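Local coordinates for TolA protein (Vibrio cholerae, PDB 4G7X) that probably links the inner and outer membranes as part of the Tol-Pal envelope system, its C-terminal domain serving as a binding site for periplasmic partners and phage coat proteins, at residues Ala53-Leu58 against Ser114-Lys119. Residues are numbered along the deposited sequence; the frame is centred on the assembly and turned at random. Where two conformers were deposited one is given.
Sequences AIYTQL and SFPLPK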
ATOM      1  N   ALA B  53       6.706   2.478 -15.158  1.00 12.04           N
ATOM      2  CA  ALA B  53       7.828   3.408 -15.052  1.00 11.95           C
ATOM      3  C   ALA B  53       7.480   4.647 -14.222  1.00 11.83           C
ATOM      4  O   ALA B  53       8.303   5.121 -13.438  1.00 11.84           O
ATOM      5  CB  ALA B  53       8.319   3.805 -16.437  1.00 12.24           C
ATOM      6  N   ILE B  54       6.263   5.165 -14.392  1.00 11.66           N
ATOM      7  CA  ILE B  54       5.786   6.292 -13.589  1.00 11.59           C
ATOM      8  C   ILE B  54       5.786   5.918 -12.102  1.00 11.37           C
ATOM      9  O   ILE B  54       6.287   6.679 -11.267  1.00 11.01           O
ATOM     10  CB  ILE B  54       4.391   6.783 -14.049  1.00 11.76           C
ATOM     11  CG1 ILE B  54       4.498   7.472 -15.419  1.00 11.78           C
ATOM     12  CG2 ILE B  54       3.780   7.734 -13.024  1.00 11.91           C
ATOM     13  CD1 ILE B  54       3.174   7.697 -16.125  1.00 12.19           C
ATOM     14  N   TYR B  55       5.253   4.739 -11.785  1.00 11.11           N
ATOM     15  CA  TYR B  55       5.183   4.269 -10.396  1.00 11.35           C
ATOM     16  C   TYR B  55       6.561   4.085  -9.773  1.00 11.67           C
ATOM     17  O   TYR B  55       6.782   4.456  -8.618  1.00 11.51           O
ATOM     18  CB  TYR B  55       4.394   2.962 -10.282  1.00 10.95           C
ATOM     19  CG  TYR B  55       2.951   3.010 -10.744  1.00 10.58           C
ATOM     20  CD1 TYR B  55       2.284   4.221 -10.944  1.00 10.64           C
ATOM     21  CD2 TYR B  55       2.244   1.830 -10.945  1.00 10.46           C
ATOM     22  CE1 TYR B  55       0.965   4.244 -11.366  1.00 10.62           C
ATOM     23  CE2 TYR B  55       0.921   1.844 -11.353  1.00 10.55           C
ATOM     24  CZ  TYR B  55       0.289   3.051 -11.562  1.00 10.52           C
ATOM     25  OH  TYR B  55      -1.022   3.058 -11.972  1.00 10.90           O
ATOM     26  N   THR B  56       7.482   3.513 -10.545  1.00 12.32           N
ATOM     27  CA  THR B  56       8.844   3.257 -10.090  1.00 13.20           C
ATOM     28  C   THR B  56       9.566   4.575  -9.783  1.00 13.39           C
ATOM     29  O   THR B  56      10.285   4.677  -8.783  1.00 13.43           O
ATOM     30  CB  THR B  56       9.620   2.405 -11.121  1.00 13.73           C
ATOM     31  OG1 THR B  56       8.889   1.203 -11.407  1.00 14.80           O
ATOM     32  CG2 THR B  56      10.987   2.029 -10.587  1.00 14.24           C
ATOM     33  N   GLN B  57       9.342   5.587 -10.621  1.00 13.50           N
ATOM     34  CA  GLN B  57       9.896   6.924 -10.395  1.00 14.23           C
ATOM     35  C   GLN B  57       9.326   7.572  -9.132  1.00 13.82           C
ATOM     36  O   GLN B  57      10.066   8.179  -8.356  1.00 14.14           O
ATOM     37  CB  GLN B  57       9.683   7.817 -11.628  1.00 15.41           C
ATOM     38  CG  GLN B  57       9.997   9.300 -11.433  1.00 17.37           C
ATOM     39  CD  GLN B  57      11.474   9.598 -11.226  1.00 18.71           C
ATOM     40  OE1 GLN B  57      12.344   8.800 -11.577  1.00 20.40           O
ATOM     41  NE2 GLN B  57      11.761  10.763 -10.658  1.00 19.59           N
ATOM     42  N   LEU B  58       8.019   7.432  -8.919  1.00 13.35           N
ATOM     43  CA  LEU B  58       7.390   7.975  -7.712  1.00 13.11           C
ATOM     44  C   LEU B  58       7.993   7.368  -6.447  1.00 12.94           C
ATOM     45  O   LEU B  58       8.232   8.076  -5.466  1.00 12.95           O
ATOM     46  CB  LEU B  58       5.872   7.772  -7.734  1.00 13.04           C
ATOM     47  CG  LEU B  58       5.087   8.682  -8.686  1.00 13.07           C
ATOM     48  CD1 LEU B  58       3.653   8.197  -8.823  1.00 13.22           C
ATOM     49  CD2 LEU B  58       5.131  10.133  -8.225  1.00 13.30           C
ATOM     50  N   SER B 114      -0.174   9.542  -4.331  0.50 12.50           N
ATOM     51  CA  SER B 114      -1.144   8.909  -5.219  0.50 12.64           C
ATOM     52  C   SER B 114      -0.426   8.289  -6.414  0.50 12.41           C
ATOM     53  O   SER B 114       0.651   8.745  -6.799  0.50 12.48           O
ATOM     54  CB  SER B 114      -2.168   9.938  -5.706  0.50 13.04           C
ATOM     55  OG  SER B 114      -3.091   9.358  -6.608  0.50 13.48           O
ATOM     56  N   PHE B 115      -1.020   7.244  -6.988  1.00 12.25           N
ATOM     57  CA  PHE B 115      -0.491   6.610  -8.190  1.00 12.44           C
ATOM     58  C   PHE B 115      -1.479   6.911  -9.311  1.00 12.96           C
ATOM     59  O   PHE B 115      -2.661   6.614  -9.171  1.00 12.92           O
ATOM     60  CB  PHE B 115      -0.391   5.096  -7.989  1.00 12.21           C
ATOM     61  CG  PHE B 115       0.561   4.681  -6.897  1.00 12.08           C
ATOM     62  CD1 PHE B 115       1.864   4.310  -7.208  1.00 12.04           C
ATOM     63  CD2 PHE B 115       0.154   4.641  -5.562  1.00 11.79           C
ATOM     64  CE1 PHE B 115       2.750   3.919  -6.212  1.00 12.00           C
ATOM     65  CE2 PHE B 115       1.036   4.252  -4.564  1.00 11.89           C
ATOM     66  CZ  PHE B 115       2.332   3.887  -4.891  1.00 11.83           C
ATOM     67  N   PRO B 116      -1.002   7.501 -10.424  1.00 13.27           N
ATOM     68  CA  PRO B 116      -1.928   7.861 -11.502  1.00 13.82           C
ATOM     69  C   PRO B 116      -2.528   6.653 -12.223  1.00 14.18           C
ATOM     70  O   PRO B 116      -1.899   5.593 -12.294  1.00 13.91           O
ATOM     71  CB  PRO B 116      -1.052   8.669 -12.469  1.00 13.88           C
ATOM     72  CG  PRO B 116       0.142   9.094 -11.674  1.00 14.45           C
ATOM     73  CD  PRO B 116       0.364   7.984 -10.690  1.00 13.56           C
ATOM     74  N   LEU B 117      -3.745   6.828 -12.733  1.00 14.98           N
ATOM     75  CA  LEU B 117      -4.411   5.839 -13.580  1.00 16.05           C
ATOM     76  C   LEU B 117      -4.926   6.506 -14.853  1.00 17.40           C
ATOM     77  O   LEU B 117      -5.249   7.696 -14.837  1.00 17.62           O
ATOM     78  CB  LEU B 117      -5.589   5.194 -12.849  1.00 15.83           C
ATOM     79  CG  LEU B 117      -5.330   4.220 -11.699  1.00 15.69           C
ATOM     80  CD1 LEU B 117      -6.659   3.860 -11.054  1.00 15.45           C
ATOM     81  CD2 LEU B 117      -4.611   2.963 -12.163  1.00 15.76           C
ATOM     82  N   PRO B 118      -5.008   5.744 -15.960  1.00 18.36           N
ATOM     83  CA  PRO B 118      -5.594   6.313 -17.174  1.00 19.45           C
ATOM     84  C   PRO B 118      -7.105   6.467 -17.046  1.00 20.65           C
ATOM     85  O   PRO B 118      -7.749   5.690 -16.335  1.00 21.24           O
ATOM     86  CB  PRO B 118      -5.257   5.271 -18.244  1.00 19.20           C
ATOM     87  CG  PRO B 118      -5.126   3.990 -17.495  1.00 18.84           C
ATOM     88  CD  PRO B 118      -4.523   4.367 -16.172  1.00 18.35           C
ATOM     89  N   LYS B 119      -7.657   7.467 -17.726  1.00 22.44           N
ATOM     90  CA  LYS B 119      -9.095   7.699 -17.717  1.00 23.63           C
ATOM     91  C   LYS B 119      -9.791   6.808 -18.741  1.00 24.36           C
ATOM     92  O   LYS B 119      -9.354   6.715 -19.892  1.00 25.38           O
ATOM     93  CB  LYS B 119      -9.406   9.173 -17.990  1.00 24.45           C
TER
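Tyr55 reaches from helix 38-62 to the short strand 115-116, outermost in the sheet of this chain, where its hydroxyl OH donates a hydrogen bond of 2.7 Å to the carbonyl O of Pro116. The acceptor lies in the plane of the phenol ring and the C=O...O angle is 165°, which anchors the hydroxyl end of the ring on the strand's backbone. Past the hydroxyl, the methyl CD2 of Leu117 comes to 3.6 Å from Tyr55 OH, although the CB of this leucine points away from the helix. Phe115 occupies one face of the same phenol in a T-shaped stack, with centroids 5.4 Å apart and planes at 88°. With CG anti to the carbonyl carbon (chi1 -63°), its ring swings CD1 over that face, 3.8 Å from CD1 of Tyr55. Phe115 CB adds a contact of 3.7 Å to CE1 of Tyr55. This aromatic pair belongs to the buried layer between the long helix and the antiparallel sheet of the TolA C-terminal domain; Leu80 of strand 74-83 touches both side chains, and Leu128 of helix 122-128 packs on Tyr55. Phe115 is itself tied to the sheet by backbone hydrogen bonding with Ala87. Toward the partly exposed side, polar bonding gives way to aliphatic contact. The Pro116 ring sits against the phenol and two further helix side chains: its CD is 3.8 Å from both CE1 of Tyr55 and CD1 of Leu58, which approaches tip to tip, while its CG meets CG2 of Ile54 more loosely at 4.1 Å.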